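Carboxylesterase (Uncultured bacterium, PDB 5GMX) hydrolyses carboxylic esters as a family VIII carboxylesterase of the serine beta-lactamase clan, and is also active toward oxyimino cephalosporins. Local coordinates at residues A[74-79]-A[276-281]; A[122-127]-A[150-155]; A[156-161]-A[307-312]; A[192-197]-A[291-296]. All blocks are in the same frame, centred on the assembly; numbering follows the deposited sequence.

Contact 1 of 4, residues A[74-79]-A[276-281]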
loop_
_atom_site.group_PDB
_atom_site.type_symbol
_atom_site.label_atom_id
_atom_site.label_comp_id
_atom_site.label_asym_id
_atom_site.label_seq_id
_atom_site.Cartn_x
_atom_site.Cartn_y
_atom_site.Cartn_z
ATOM N N LYS A 74 0.267 1.425 -1.880
ATOM C CA LYS A 74 1.085 0.975 -3.002
ATOM C C LYS A 74 1.004 -0.542 -3.127
ATOM O O LYS A 74 0.923 -1.066 -4.243
ATOM C CB LYS A 74 2.544 1.439 -2.856
ATOM C CG LYS A 74 2.725 2.947 -3.051
ATOM C CD LYS A 74 4.194 3.309 -3.249
ATOM C CE LYS A 74 4.355 4.805 -3.416
ATOM N NZ LYS A 74 4.021 5.498 -2.153
ATOM N N GLY A 75 0.972 -1.244 -1.991
ATOM C CA GLY A 75 0.842 -2.694 -2.045
ATOM C C GLY A 75 -0.452 -3.098 -2.741
ATOM O O GLY A 75 -0.493 -4.006 -3.588
HETATM N N MSE A 76 -1.523 -2.390 -2.411
HETATM C CA MSE A 76 -2.812 -2.671 -3.031
HETATM C C MSE A 76 -2.725 -2.466 -4.533
HETATM O O MSE A 76 -3.206 -3.313 -5.314
HETATM C CB MSE A 76 -3.900 -1.790 -2.428
HETATM C CG MSE A 76 -3.975 -1.915 -0.913
HETATM SE SE MSE A 76 -4.296 -3.764 -0.308
HETATM C CE MSE A 76 -4.307 -3.418 1.602
ATOM N N ALA A 77 -2.051 -1.391 -4.948
ATOM C CA ALA A 77 -1.973 -1.110 -6.379
ATOM C C ALA A 77 -1.189 -2.227 -7.040
ATOM O O ALA A 77 -1.556 -2.706 -8.122
ATOM C CB ALA A 77 -1.327 0.256 -6.655
ATOM N N ALA A 78 -0.134 -2.679 -6.357
ATOM C CA ALA A 78 0.731 -3.683 -6.956
ATOM C C ALA A 78 -0.079 -4.963 -7.146
ATOM O O ALA A 78 0.103 -5.694 -8.134
ATOM C CB ALA A 78 1.976 -3.932 -6.100
ATOM N N THR A 79 -1.007 -5.209 -6.219
ATOM C CA THR A 79 -1.770 -6.444 -6.284
ATOM C C THR A 79 -2.619 -6.445 -7.550
ATOM O O THR A 79 -2.700 -7.467 -8.238
ATOM C CB THR A 79 -2.633 -6.641 -5.036
ATOM O OG1 THR A 79 -1.768 -6.758 -3.905
ATOM C CG2 THR A 79 -3.444 -7.916 -5.152
ATOM N N ALA A 276 -5.483 -6.827 6.135
ATOM C CA ALA A 276 -5.178 -8.193 6.527
ATOM C C ALA A 276 -5.904 -9.200 5.652
ATOM O O ALA A 276 -5.424 -10.309 5.470
ATOM C CB ALA A 276 -5.542 -8.426 7.984
ATOM N N LYS A 277 -7.080 -8.838 5.151
ATOM C CA LYS A 277 -7.793 -9.737 4.256
ATOM C C LYS A 277 -7.062 -9.875 2.929
ATOM O O LYS A 277 -6.899 -10.991 2.428
ATOM C CB LYS A 277 -9.227 -9.260 4.015
ATOM C CG LYS A 277 -10.180 -9.641 5.143
ATOM C CD LYS A 277 -11.601 -9.172 4.876
ATOM C CE LYS A 277 -12.495 -9.523 6.082
ATOM N NZ LYS A 277 -13.927 -9.228 5.813
ATOM N N VAL A 278 -6.624 -8.751 2.355
ATOM C CA VAL A 278 -5.898 -8.848 1.083
ATOM C C VAL A 278 -4.582 -9.624 1.255
ATOM O O VAL A 278 -4.293 -10.578 0.502
ATOM C CB VAL A 278 -5.618 -7.463 0.476
ATOM C CG1 VAL A 278 -4.847 -7.602 -0.838
ATOM C CG2 VAL A 278 -6.928 -6.728 0.241
ATOM N N TYR A 279 -3.785 -9.235 2.246
ATOM C CA TYR A 279 -2.520 -9.941 2.434
ATOM C C TYR A 279 -2.732 -11.375 2.917
ATOM O O TYR A 279 -1.897 -12.234 2.685
ATOM C CB TYR A 279 -1.616 -9.185 3.401
ATOM C CG TYR A 279 -0.883 -8.063 2.720
ATOM C CD1 TYR A 279 0.115 -8.334 1.797
ATOM C CD2 TYR A 279 -1.203 -6.733 2.977
ATOM C CE1 TYR A 279 0.804 -7.309 1.152
ATOM C CE2 TYR A 279 -0.526 -5.700 2.341
ATOM C CZ TYR A 279 0.479 -5.998 1.425
ATOM O OH TYR A 279 1.151 -4.990 0.784
ATOM N N GLY A 280 -3.865 -11.621 3.564
ATOM C CA GLY A 280 -4.262 -12.946 3.998
ATOM C C GLY A 280 -4.501 -13.840 2.797
ATOM O O GLY A 280 -4.015 -14.973 2.767
ATOM N N ALA A 281 -5.216 -13.327 1.795
ATOM C CA ALA A 281 -5.367 -14.059 0.530
ATOM C C ALA A 281 -4.008 -14.322 -0.109
ATOM O O ALA A 281 -3.741 -15.434 -0.577
ATOM C CB ALA A 281 -6.259 -13.297 -0.447
#
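With CG anti to the carbonyl carbon (chi1 -55°) and a second bend at chi2, the side chain of Met76 swings its selenium toward Val278 on the facing helix. This residue is a selenomethionine, and the selenium faces the fork of the valine, with Met76 SE 3.9 Å from Val278 CG1 and 4.0 Å from Val278 CG2. Tyr279 has its ring root beside the backbone N (chi1 -81°), which sends the ring across the gap past Met76. The selenomethionine CE approaches that ring obliquely, Met76 CE lying 4.5 Å from Tyr279 CE2. Farther out, Tyr279 OH stops 3.7 Å from Gly75 CA, where the absence of a side chain lets the phenol reach the main chain. The segments cross at 44° with axes 11.4 Å apart, so the reach of Met76 and Tyr279 closes the gap. Val191 of helix 183-192 packs on both Val278 and Thr79, and Phe324 packs on Thr79 and Tyr279.

The carbonyl O of Gly75 is gripped twice from opposite faces of its plane: Thr79 N lies 2.9 Å away from Gly75 O, and Thr79 OG1 lies 3.0 Å from it. The hydroxyl of this buried threonine is thus satisfied within its own helix. Lys74, which takes no part in this packing, is one of the residues of the ligand pocket; with Ser71 it is consistent with the SxxK motif of this clan. No hydrogen bond joins the two segments, which implies that helix 72-86, bearing the pocket lysine, meets helix 272-283 here through apolar packing rather than polar pairing.

Contact 2 of 4, residues A[122-127]-A[150-155]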
loop_
_atom_site.group_PDB
_atom_site.type_symbol
_atom_site.label_atom_id
_atom_site.label_comp_id
_atom_site.label_asym_id
_atom_site.label_seq_id
_atom_site.Cartn_x
_atom_site.Cartn_y
_atom_site.Cartn_z
ATOM N N GLY A 122 12.869 5.828 -13.163
ATOM C CA GLY A 122 13.520 7.115 -13.008
ATOM C C GLY A 122 12.614 8.329 -13.097
ATOM O O GLY A 122 13.089 9.441 -13.289
ATOM N N ILE A 123 11.308 8.140 -12.970
ATOM C CA ILE A 123 10.410 9.294 -12.954
ATOM C C ILE A 123 9.786 9.429 -11.571
ATOM O O ILE A 123 8.558 9.385 -11.400
ATOM C CB ILE A 123 9.328 9.198 -14.041
ATOM C CG1 ILE A 123 8.748 7.790 -14.103
ATOM C CG2 ILE A 123 9.916 9.535 -15.408
ATOM C CD1 ILE A 123 7.628 7.666 -15.102
ATOM N N CYS A 124 10.666 9.586 -10.589
ATOM C CA CYS A 124 10.323 9.472 -9.175
ATOM C C CYS A 124 9.279 10.499 -8.716
ATOM O O CYS A 124 8.581 10.288 -7.717
ATOM C CB CYS A 124 11.598 9.581 -8.340
ATOM S SG CYS A 124 13.015 8.634 -9.042
ATOM N N GLY A 125 9.177 11.600 -9.456
ATOM C CA GLY A 125 8.188 12.632 -9.194
ATOM C C GLY A 125 8.113 13.579 -10.382
ATOM O O GLY A 125 9.002 13.572 -11.233
ATOM N N PRO A 126 7.058 14.404 -10.450
ATOM C CA PRO A 126 6.901 15.331 -11.580
ATOM C C PRO A 126 8.007 16.373 -11.573
ATOM O O PRO A 126 8.365 16.848 -10.503
ATOM C CB PRO A 126 5.534 15.984 -11.327
ATOM C CG PRO A 126 4.859 15.100 -10.294
ATOM C CD PRO A 126 5.963 14.531 -9.474
ATOM N N ARG A 127 8.542 16.720 -12.735
ATOM C CA ARG A 127 9.628 17.688 -12.780
ATOM C C ARG A 127 9.131 19.090 -12.437
ATOM O O ARG A 127 9.831 19.870 -11.790
ATOM C CB ARG A 127 10.293 17.682 -14.154
ATOM C CG ARG A 127 11.390 16.651 -14.279
ATOM C CD ARG A 127 12.082 16.701 -15.637
ATOM N NE ARG A 127 13.001 15.575 -15.767
ATOM C CZ ARG A 127 14.235 15.563 -15.270
ATOM N NH1 ARG A 127 14.691 16.620 -14.609
ATOM N NH2 ARG A 127 15.007 14.491 -15.420
ATOM N N PRO A 150 13.621 10.910 -17.548
ATOM C CA PRO A 150 14.024 10.286 -16.281
ATOM C C PRO A 150 15.192 10.995 -15.593
ATOM O O PRO A 150 16.066 11.558 -16.266
ATOM C CB PRO A 150 14.438 8.873 -16.704
ATOM C CG PRO A 150 13.759 8.644 -18.007
ATOM C CD PRO A 150 13.719 9.969 -18.678
ATOM N N PHE A 151 15.216 10.942 -14.268
ATOM C CA PHE A 151 16.292 11.548 -13.482
ATOM C C PHE A 151 17.575 10.741 -13.558
ATOM O O PHE A 151 18.661 11.277 -13.394
ATOM C CB PHE A 151 15.866 11.684 -12.020
ATOM C CG PHE A 151 14.725 12.613 -11.815
ATOM C CD1 PHE A 151 14.890 13.974 -11.976
ATOM C CD2 PHE A 151 13.470 12.128 -11.470
ATOM C CE1 PHE A 151 13.834 14.844 -11.787
ATOM C CE2 PHE A 151 12.401 12.995 -11.285
ATOM C CZ PHE A 151 12.582 14.353 -11.438
ATOM N N PHE A 152 17.444 9.437 -13.765
ATOM C CA PHE A 152 18.601 8.576 -13.955
ATOM C C PHE A 152 18.276 7.589 -15.067
ATOM O O PHE A 152 17.122 7.473 -15.477
ATOM C CB PHE A 152 18.994 7.846 -12.661
ATOM C CG PHE A 152 17.845 7.132 -11.958
ATOM C CD1 PHE A 152 17.407 5.888 -12.385
ATOM C CD2 PHE A 152 17.225 7.707 -10.860
ATOM C CE1 PHE A 152 16.363 5.225 -11.728
ATOM C CE2 PHE A 152 16.175 7.059 -10.199
ATOM C CZ PHE A 152 15.748 5.815 -10.635
ATOM N N GLU A 153 19.289 6.909 -15.583
ATOM C CA GLU A 153 19.063 5.927 -16.632
ATOM C C GLU A 153 18.206 4.766 -16.110
ATOM O O GLU A 153 18.549 4.149 -15.109
ATOM C CB GLU A 153 20.385 5.403 -17.154
ATOM C CG GLU A 153 20.216 4.424 -18.288
ATOM C CD GLU A 153 21.537 3.997 -18.877
ATOM O OE1 GLU A 153 22.582 4.486 -18.409
ATOM O OE2 GLU A 153 21.530 3.173 -19.809
ATOM N N PRO A 154 17.089 4.469 -16.791
ATOM C CA PRO A 154 16.171 3.430 -16.307
ATOM C C PRO A 154 16.855 2.077 -16.136
ATOM O O PRO A 154 17.650 1.687 -16.991
ATOM C CB PRO A 154 15.109 3.369 -17.407
ATOM C CG PRO A 154 15.122 4.744 -18.013
ATOM C CD PRO A 154 16.572 5.147 -17.994
ATOM N N GLY A 155 16.571 1.389 -15.033
ATOM C CA GLY A 155 17.158 0.085 -14.770
ATOM C C GLY A 155 18.521 0.101 -14.093
ATOM O O GLY A 155 19.029 -0.950 -13.709
#
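Phe151 and Phe152 fit around the backbone of Gly122-Gly125, joining two irregular loops in the helix-rich part of a serine beta-lactamase-type fold. The main hydrogen bond is backbone to backbone: Phe151 N donates to Gly122 O at 2.8 Å, nearly straight (167°) and in the carbonyl plane. The same oxygen, Gly122 O, receives a CA-H...O contact from Pro150 CA at 3.2 Å. A weak bond runs from Arg127 NH2 to Pro150 O, which lies at the guanidinium edge; the stronger partner of NH2 is Trp149 O.

Flat groups supply most of the rest. One face of the Arg127 guanidinium receives the rim of Phe151, with Arg127 NH1 3.4 Å from Phe151 CE1 and the two planes inclined by 44°. At the edge of the Phe151 ring sit Cys124 N and Gly125 O, the latter 3.4 Å from Phe151 CE2 and also bonded by Gln148 NE2. Ala238 and Cys241 of helix 237-244 touch this ring as well.

Phe152 holds CG between its backbone N and carbonyl carbon (chi1 50°), which presents a ring face to Gly122 for a CH-pi contact, CA to centroid 3.8 Å. Beside it, in an oblique sulfur-aromatic contact, Cys124 SG lies 3.7 Å from Phe152 CE2.

Contact 3 of 4, residues A[156-161]-A[307-312]. With PMS (phenylmethanesulfonic acid), chain C.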
loop_
_atom_site.group_PDB
_atom_site.type_symbol
_atom_site.label_atom_id
_atom_site.label_comp_id
_atom_site.label_asym_id
_atom_site.label_seq_id
_atom_site.Cartn_x
_atom_site.Cartn_y
_atom_site.Cartn_z
ATOM N N THR A 156 19.111 1.284 -13.914
ATOM C CA THR A 156 20.455 1.378 -13.330
ATOM C C THR A 156 20.438 1.840 -11.878
ATOM O O THR A 156 21.478 1.889 -11.228
ATOM C CB THR A 156 21.359 2.351 -14.127
ATOM O OG1 THR A 156 20.820 3.675 -14.032
ATOM C CG2 THR A 156 21.420 1.954 -15.587
ATOM N N ALA A 157 19.256 2.190 -11.385
ATOM C CA ALA A 157 19.078 2.640 -10.007
ATOM C C ALA A 157 17.607 2.542 -9.652
ATOM O O ALA A 157 16.775 2.386 -10.537
ATOM C CB ALA A 157 19.571 4.058 -9.824
ATOM N N ASN A 158 17.297 2.619 -8.362
ATOM C CA ASN A 158 15.916 2.738 -7.923
ATOM C C ASN A 158 15.743 4.017 -7.122
ATOM O O ASN A 158 16.624 4.405 -6.352
ATOM C CB ASN A 158 15.473 1.511 -7.112
ATOM C CG ASN A 158 16.551 1.004 -6.168
ATOM O OD1 ASN A 158 17.459 0.283 -6.583
ATOM N ND2 ASN A 158 16.441 1.358 -4.891
ATOM N N GLY A 159 14.636 4.702 -7.370
ATOM C CA GLY A 159 14.300 5.919 -6.660
ATOM C C GLY A 159 12.806 5.882 -6.396
ATOM O O GLY A 159 12.005 5.989 -7.317
ATOM N N TYR A 160 12.442 5.735 -5.129
ATOM C CA TYR A 160 11.045 5.615 -4.709
ATOM C C TYR A 160 10.116 6.626 -5.384
ATOM O O TYR A 160 10.267 7.832 -5.218
ATOM C CB TYR A 160 10.975 5.772 -3.193
ATOM C CG TYR A 160 9.649 5.454 -2.540
ATOM C CD1 TYR A 160 8.993 4.259 -2.786
ATOM C CD2 TYR A 160 9.088 6.331 -1.624
ATOM C CE1 TYR A 160 7.795 3.959 -2.158
ATOM C CE2 TYR A 160 7.893 6.040 -0.986
ATOM C CZ TYR A 160 7.257 4.853 -1.253
ATOM O OH TYR A 160 6.077 4.573 -0.616
ATOM N N HIS A 161 9.173 6.118 -6.170
ATOM C CA HIS A 161 8.168 6.951 -6.820
ATOM C C HIS A 161 7.083 7.263 -5.786
ATOM O O HIS A 161 5.978 6.717 -5.818
ATOM C CB HIS A 161 7.617 6.242 -8.072
ATOM C CG HIS A 161 8.622 6.126 -9.180
ATOM N ND1 HIS A 161 9.932 5.761 -8.958
ATOM C CD2 HIS A 161 8.513 6.337 -10.514
ATOM C CE1 HIS A 161 10.591 5.760 -10.107
ATOM N NE2 HIS A 161 9.754 6.107 -11.064
ATOM N N CYS A 307 15.428 -5.589 -7.539
ATOM C CA CYS A 307 16.707 -4.966 -7.206
ATOM C C CYS A 307 16.890 -4.843 -5.705
ATOM O O CYS A 307 15.933 -4.960 -4.951
ATOM C CB CYS A 307 16.843 -3.592 -7.896
ATOM S SG CYS A 307 15.478 -2.371 -7.666
ATOM N N PHE A 308 18.131 -4.646 -5.277
ATOM C CA PHE A 308 18.439 -4.475 -3.862
ATOM C C PHE A 308 19.576 -3.468 -3.743
ATOM O O PHE A 308 20.741 -3.841 -3.729
ATOM C CB PHE A 308 18.798 -5.817 -3.214
ATOM C CG PHE A 308 18.789 -5.796 -1.706
ATOM C CD1 PHE A 308 18.485 -4.637 -1.003
ATOM C CD2 PHE A 308 19.066 -6.947 -0.988
ATOM C CE1 PHE A 308 18.485 -4.622 0.389
ATOM C CE2 PHE A 308 19.058 -6.945 0.399
ATOM C CZ PHE A 308 18.764 -5.781 1.087
ATOM N N ARG A 309 19.223 -2.189 -3.648
ATOM C CA ARG A 309 20.210 -1.106 -3.760
ATOM C C ARG A 309 19.853 0.062 -2.870
ATOM O O ARG A 309 18.700 0.220 -2.499
ATOM C CB ARG A 309 20.316 -0.575 -5.198
ATOM C CG ARG A 309 21.019 -1.461 -6.200
ATOM C CD ARG A 309 21.328 -0.670 -7.476
ATOM N NE ARG A 309 20.123 -0.392 -8.241
ATOM C CZ ARG A 309 19.788 -1.012 -9.370
ATOM N NH1 ARG A 309 20.586 -1.938 -9.880
ATOM N NH2 ARG A 309 18.655 -0.706 -9.987
ATOM N N LYS A 310 20.835 0.908 -2.568
ATOM C CA LYS A 310 20.553 2.154 -1.868
ATOM C C LYS A 310 19.609 2.980 -2.723
ATOM O O LYS A 310 19.869 3.220 -3.907
ATOM C CB LYS A 310 21.837 2.936 -1.563
ATOM C CG LYS A 310 21.589 4.225 -0.778
ATOM C CD LYS A 310 22.811 4.680 0.004
ATOM C CE LYS A 310 23.873 5.251 -0.924
ATOM N NZ LYS A 310 23.342 6.379 -1.744
ATOM N N ASP A 311 18.495 3.389 -2.131
ATOM C CA ASP A 311 17.451 4.055 -2.893
ATOM C C ASP A 311 17.720 5.546 -3.034
ATOM O O ASP A 311 17.985 6.227 -2.044
ATOM C CB ASP A 311 16.091 3.818 -2.233
ATOM C CG ASP A 311 14.937 4.207 -3.132
ATOM O OD1 ASP A 311 14.543 5.393 -3.109
ATOM O OD2 ASP A 311 14.437 3.325 -3.867
ATOM N N GLU A 312 17.608 6.050 -4.263
ATOM C CA GLU A 312 17.892 7.453 -4.575
ATOM C C GLU A 312 16.977 8.431 -3.837
ATOM O O GLU A 312 17.292 9.612 -3.722
ATOM C CB GLU A 312 17.769 7.700 -6.086
ATOM C CG GLU A 312 18.630 6.804 -6.972
ATOM C CD GLU A 312 20.121 7.104 -6.860
ATOM O OE1 GLU A 312 20.480 8.279 -6.616
ATOM O OE2 GLU A 312 20.936 6.168 -7.024
HETATM C C PMS C . 3.705 8.220 0.731
HETATM S S PMS C . 4.210 6.782 1.652
HETATM C C1 PMS C . 4.540 9.444 1.065
HETATM C C2 PMS C . 4.129 10.320 2.060
HETATM C C3 PMS C . 4.890 11.442 2.362
HETATM C C4 PMS C . 6.062 11.695 1.666
HETATM C C5 PMS C . 6.474 10.823 0.670
HETATM C C6 PMS C . 5.712 9.704 0.369
HETATM O O2S PMS C . 5.682 6.748 1.998
HETATM O O1S PMS C . 3.592 6.773 3.030
HETATM O O HOH W 1 19.698 2.950 -6.692
#
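Asn158 threads its side chain between Cys307, Arg309 and Asp311. Asn158 CB lies 3.9 Å from Cys307 SG and as far from Asp311 OD2, and chi1 (40°) sets CG between the backbone N and carbonyl carbon, with Cys307 SG again beside it. Asn158 OD1 then closes on Arg309, 3.3 Å from Arg309 CB, and takes a weak bond from Arg309 NE. At the other tip, Asn158 ND2 donates to Asp311 OD2 at 3.0 Å, almost straight; the carboxylate oxygen is met on its anti side, 32° out of plane. A long, weak second bond runs from ND2 to Arg309 O.

In this clan, the loop holding Tyr160 borders the substrate pocket, and strand 307-310 and the residues that follow it pack on it here. Asp311 OD1 offers its syn lone pair to Tyr160 N at 2.9 Å, while Trp320 NE1 also bonds OD2. Glu312 N reaches Asn158 O at 2.8 Å in the carbonyl plane. A water accepts from Asn158 N and lies within bonding distance of Lys310 O. The Tyr160 ring leads away from the strand; Tyr160 OH, bonded to Lys74 NZ, stands 3.4 Å from O2S of phenylmethanesulfonic acid, a weak bond whose proton is not settled.

Contact 4 of 4, residues A[192-197]-A[291-296]; sequences ASPIGA and TRIISA
Beside Pro194 and Ile195, which meet Thr291 and Ile293, the carbonyl O of Ala192 is gripped by two backbone amides: Ala197 N at 2.7 Å from Ala192 O, and more weakly Ile195 N. With Gly196 N bonded to Ser193 O at 3.0 Å, these bonds curl the chain tightly, Ser193 to Gly196 forming a type I beta turn that presents Pro194 and Ile195 to the neighbouring segment.

Across the contact everything is apolar or van der Waals. With chi1 at -63°, Thr291 CG2 lies opposite the backbone N, which puts the methyl nearer to the carbonyl than the hydroxyl is, Thr291 CG2 being 3.2 Å from Pro194 O. The proline CB of Pro194 packs 3.9 Å from Ile293 CG2, which also lies 3.7 Å from Ile195 CG2. The same branch of Ile195 reaches the main chain at Thr291 O. The two isoleucines thus meet methyl to methyl on their CG2 branches, their side chains crossing at a slant, with Leu288 of the paired strand 287-288 touching Ile195 as well.

Farther along, Ser295 OG caps Gly298 N at the start of helix 296-302. On the other segment, the positive phi of Gly196 (76°) and the paired hydrogen bonds from Ala197 N to Ala192 O and from Gly196 N to Ser193 O form the Schellman motif that terminates helix 183-192, here packed against a two-stranded antiparallel hairpin.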
loop_
_atom_site.group_PDB
_atom_site.type_symbol
_atom_site.label_atom_id
_atom_site.label_comp_id
_atom_site.label_asym_id
_atom_site.label_seq_id
_atom_site.Cartn_x
_atom_site.Cartn_y
_atom_site.Cartn_z
ATOM N N ALA A 192 -10.567 -6.738 -3.814
ATOM C CA ALA A 192 -11.224 -6.559 -2.516
ATOM C C ALA A 192 -12.597 -7.229 -2.395
ATOM O O ALA A 192 -12.866 -7.928 -1.413
ATOM C CB ALA A 192 -11.353 -5.086 -2.212
ATOM N N SER A 193 -13.471 -6.979 -3.364
ATOM C CA SER A 193 -14.842 -7.483 -3.302
ATOM C C SER A 193 -14.954 -9.015 -3.288
ATOM O O SER A 193 -15.730 -9.546 -2.502
ATOM C CB SER A 193 -15.672 -6.927 -4.460
ATOM O OG SER A 193 -17.031 -7.298 -4.329
ATOM N N PRO A 194 -14.187 -9.731 -4.144
ATOM C CA PRO A 194 -14.327 -11.195 -4.123
ATOM C C PRO A 194 -14.044 -11.846 -2.766
ATOM O O PRO A 194 -14.655 -12.863 -2.438
ATOM C CB PRO A 194 -13.289 -11.662 -5.161
ATOM C CG PRO A 194 -13.154 -10.527 -6.089
ATOM C CD PRO A 194 -13.308 -9.291 -5.247
ATOM N N ILE A 195 -13.125 -11.286 -1.991
ATOM C CA ILE A 195 -12.789 -11.879 -0.703
ATOM C C ILE A 195 -13.500 -11.173 0.445
ATOM O O ILE A 195 -13.220 -11.437 1.618
ATOM C CB ILE A 195 -11.268 -11.857 -0.461
ATOM C CG1 ILE A 195 -10.733 -10.431 -0.542
ATOM C CG2 ILE A 195 -10.558 -12.721 -1.498
ATOM C CD1 ILE A 195 -9.245 -10.332 -0.350
ATOM N N GLY A 196 -14.416 -10.273 0.100
ATOM C CA GLY A 196 -15.221 -9.579 1.086
ATOM C C GLY A 196 -14.493 -8.481 1.839
ATOM O O GLY A 196 -14.862 -8.161 2.959
ATOM N N ALA A 197 -13.469 -7.895 1.225
ATOM C CA ALA A 197 -12.726 -6.811 1.857
ATOM C C ALA A 197 -13.147 -5.467 1.271
ATOM O O ALA A 197 -12.619 -4.421 1.654
ATOM C CB ALA A 197 -11.210 -7.015 1.682
ATOM N N THR A 291 -12.461 -18.193 -1.503
ATOM C CA THR A 291 -12.538 -17.480 -2.775
ATOM C C THR A 291 -11.140 -17.084 -3.281
ATOM O O THR A 291 -10.341 -16.509 -2.542
ATOM C CB THR A 291 -13.430 -16.223 -2.665
ATOM O OG1 THR A 291 -14.770 -16.612 -2.342
ATOM C CG2 THR A 291 -13.436 -15.444 -3.989
ATOM N N ARG A 292 -10.860 -17.391 -4.546
ATOM C CA ARG A 292 -9.539 -17.153 -5.129
ATOM C C ARG A 292 -9.482 -15.875 -5.965
ATOM O O ARG A 292 -10.321 -15.661 -6.827
ATOM C CB ARG A 292 -9.112 -18.342 -5.997
ATOM C CG ARG A 292 -7.793 -18.101 -6.719
ATOM C CD ARG A 292 -7.303 -19.336 -7.446
ATOM N NE ARG A 292 -7.079 -20.472 -6.549
ATOM C CZ ARG A 292 -6.013 -20.608 -5.772
ATOM N NH1 ARG A 292 -5.084 -19.664 -5.752
ATOM N NH2 ARG A 292 -5.884 -21.676 -4.995
ATOM N N ILE A 293 -8.485 -15.031 -5.712
ATOM C CA ILE A 293 -8.312 -13.830 -6.524
ATOM C C ILE A 293 -7.093 -13.959 -7.439
ATOM O O ILE A 293 -6.969 -13.226 -8.418
ATOM C CB ILE A 293 -8.159 -12.555 -5.660
ATOM C CG1 ILE A 293 -7.022 -12.707 -4.647
ATOM C CG2 ILE A 293 -9.466 -12.209 -4.946
ATOM C CD1 ILE A 293 -6.676 -11.416 -3.926
ATOM N N ILE A 294 -6.213 -14.901 -7.129
ATOM C CA ILE A 294 -5.006 -15.090 -7.923
ATOM C C ILE A 294 -4.387 -16.473 -7.703
ATOM O O ILE A 294 -4.585 -17.084 -6.657
ATOM C CB ILE A 294 -3.969 -13.995 -7.589
ATOM C CG1 ILE A 294 -2.906 -13.905 -8.673
ATOM C CG2 ILE A 294 -3.338 -14.234 -6.216
ATOM C CD1 ILE A 294 -1.990 -12.773 -8.455
ATOM N N SER A 295 -3.661 -16.970 -8.702
ATOM C CA SER A 295 -2.914 -18.218 -8.562
ATOM C C SER A 295 -1.604 -18.001 -7.785
ATOM O O SER A 295 -1.089 -16.884 -7.713
ATOM C CB SER A 295 -2.609 -18.826 -9.940
ATOM O OG SER A 295 -1.506 -18.174 -10.548
ATOM N N ALA A 296 -1.076 -19.072 -7.197
ATOM C CA ALA A 296 0.195 -19.016 -6.467
ATOM C C ALA A 296 1.380 -18.623 -7.370
ATOM O O ALA A 296 2.318 -17.953 -6.926
ATOM C CB ALA A 296 0.468 -20.349 -5.798
#

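Overall arrangement
Contacts 1 and 3 meet at the ligand pocket: Lys74 NZ lies 2.7 Å from Tyr160 OH, a probable hydrogen bond linking helix 72-86 to the loop beside the bound phenylmethanesulfonic acid. Contact 2 packs on the same loop, with Phe152 CE1 3.1 Å from Ala157 O and Cys124 SG 3.3 Å from Gly159 O; the centres of contacts 2 and 3 are 11 Å apart. Contact 4 touches contact 1 through Lys277 NZ and Gly196 O, 3.2 Å apart (a probable hydrogen bond), and through Ile195 CD1 packed on helix 272-283. Contacts 2 and 4 lie on opposite sides of the chain's centre, their own centres 34 Å apart.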